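Local structure of 23S rRNA (guanine(2535)-N(1))-methyltransferase (Streptomyces viridochromogenes, 1O9G) at residues P29-P32 / V33-T37. The protein methylates N1 of guanine-2535 in 23S ribosomal RNA, using S-adenosyl-L-methionine as methyl donor, and so confers resistance to the orthosomycin antibiotic avilamycin. The protein carries 3 engineered substitutions. Numbering follows the deposited sequence.
Sequences PAFP and VRLAT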
loop_
_atom_site.group_PDB
_atom_site.type_symbol
_atom_site.label_atom_id
_atom_site.label_comp_id
_atom_site.label_asym_id
_atom_site.label_seq_id
_atom_site.Cartn_x
_atom_site.Cartn_y
_atom_site.Cartn_z
ATOM N N PRO A 29 -9.169 8.143 -0.078
ATOM C CA PRO A 29 -9.705 7.279 -1.109
ATOM C C PRO A 29 -9.380 5.819 -0.819
ATOM O O PRO A 29 -8.441 5.493 -0.118
ATOM C CB PRO A 29 -8.949 7.733 -2.339
ATOM C CG PRO A 29 -7.610 8.117 -1.808
ATOM C CD PRO A 29 -7.873 8.733 -0.472
ATOM N N ALA A 30 -10.202 4.966 -1.369
ATOM C CA ALA A 30 -9.852 3.576 -1.478
ATOM C C ALA A 30 -8.858 3.569 -2.651
ATOM O O ALA A 30 -8.481 4.622 -3.191
ATOM C CB ALA A 30 -11.102 2.769 -1.739
ATOM N N PHE A 31 -8.407 2.407 -3.011
ATOM C CA PHE A 31 -7.619 2.195 -4.205
ATOM C C PHE A 31 -8.182 0.933 -4.871
ATOM O O PHE A 31 -8.511 -0.010 -4.176
ATOM C CB PHE A 31 -6.154 1.980 -3.824
ATOM C CG PHE A 31 -5.222 2.119 -4.973
ATOM C CD1 PHE A 31 -4.713 3.350 -5.326
ATOM C CD2 PHE A 31 -4.870 1.005 -5.722
ATOM C CE1 PHE A 31 -3.897 3.489 -6.437
ATOM C CE2 PHE A 31 -4.014 1.137 -6.813
ATOM C CZ PHE A 31 -3.518 2.356 -7.150
ATOM N N PRO A 32 -8.282 0.865 -6.200
ATOM C CA PRO A 32 -8.811 -0.357 -6.827
ATOM C C PRO A 32 -7.925 -1.569 -6.570
ATOM O O PRO A 32 -6.731 -1.495 -6.821
ATOM C CB PRO A 32 -8.834 -0.033 -8.324
ATOM C CG PRO A 32 -8.570 1.375 -8.435
ATOM C CD PRO A 32 -7.952 1.897 -7.191
ATOM N N VAL A 33 -8.500 -2.651 -6.064
ATOM C CA VAL A 33 -7.747 -3.855 -5.754
ATOM C C VAL A 33 -7.008 -4.385 -6.977
ATOM O O VAL A 33 -5.847 -4.762 -6.890
ATOM C CB VAL A 33 -8.659 -4.935 -5.165
ATOM C CG1 VAL A 33 -7.903 -6.225 -4.955
ATOM C CG2 VAL A 33 -9.269 -4.429 -3.826
ATOM N N ARG A 34 -7.671 -4.412 -8.124
ATOM C CA ARG A 34 -7.025 -4.977 -9.298
ATOM C C ARG A 34 -5.756 -4.213 -9.682
ATOM O O ARG A 34 -4.740 -4.808 -10.050
ATOM C CB ARG A 34 -7.997 -5.014 -10.469
ATOM C CG ARG A 34 -7.458 -5.714 -11.677
ATOM C CD ARG A 34 -8.418 -5.776 -12.819
ATOM N NE ARG A 34 -7.990 -6.763 -13.801
ATOM C CZ ARG A 34 -8.576 -6.934 -14.980
ATOM N NH1 ARG A 34 -9.617 -6.185 -15.331
ATOM N NH2 ARG A 34 -8.126 -7.856 -15.819
ATOM N N LEU A 35 -5.815 -2.901 -9.611
ATOM C CA LEU A 35 -4.670 -2.079 -9.935
ATOM C C LEU A 35 -3.597 -2.252 -8.864
ATOM O O LEU A 35 -2.401 -2.261 -9.165
ATOM C CB LEU A 35 -5.079 -0.615 -10.096
ATOM C CG LEU A 35 -3.980 0.347 -10.489
ATOM C CD1 LEU A 35 -3.272 -0.118 -11.760
ATOM C CD2 LEU A 35 -4.532 1.742 -10.685
ATOM N N ALA A 36 -4.006 -2.361 -7.612
ATOM C CA ALA A 36 -3.021 -2.569 -6.532
ATOM C C ALA A 36 -2.192 -3.822 -6.769
ATOM O O ALA A 36 -0.954 -3.795 -6.685
ATOM C CB ALA A 36 -3.700 -2.648 -5.189
ATOM N N THR A 37 -2.861 -4.911 -7.091
ATOM C CA THR A 37 -2.161 -6.181 -7.268
ATOM C C THR A 37 -1.326 -6.161 -8.564
ATOM O O THR A 37 -0.249 -6.723 -8.599
ATOM C CB THR A 37 -3.119 -7.355 -7.172
ATOM O OG1 THR A 37 -2.360 -8.566 -7.230
ATOM C CG2 THR A 37 -4.069 -7.421 -8.309
#
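Phe31 and Pro32 meet Leu35 and Ala36 where an extended loop turns into helix 33-45, with Pro32 at the N-cap position; the helix precedes strand 53-57 of the Rossmann-like methyltransferase fold. The backbone bond of the first turn runs from Ala36 N to Pro32 O (3.0 Å), with an N-H...O angle of 159° and the donor in the carbonyl plane. The next one, from Thr37 N to Val33 O (3.0 Å), carries the helical pattern onward. The Pro32 ring offers no side-chain cap; its backbone carbonyl accepts the first i+4 bond of the helix.

The van der Waals contacts centre on the Phe31 ring. With CG anti to the backbone N (chi1 -164°), its CD2-CE2-CZ side faces the first turn, and CE2 comes within 3.6 Å of Ala36 N, which lies near the ring plane. That N-H is spent on Pro32 O, and the ring edge merely packs beside it. CD2 touches the Ala36 methyl group CB at 3.9 Å. Leu35 approaches the same ring obliquely, its CD2 3.7 Å from Phe31 CZ. One ring face is overlaid near its rim by CD of the following proline, Pro32.

Around this turn, Leu65 of helix 64-72 packs on Phe31 and Ala36, while Arg235 touches Phe31, Pro32 and Leu35. The extended Arg34 side chain leads away from the loop, its NH2 hydrogen-bonded to Ala7 O and its guanidinium group in a cation-pi contact with Tyr4. Val33 CB points away from the loop, and its side chain touches Tyr64. Pro32 CB lies 4.2 Å from Leu35 CB, a looser contact.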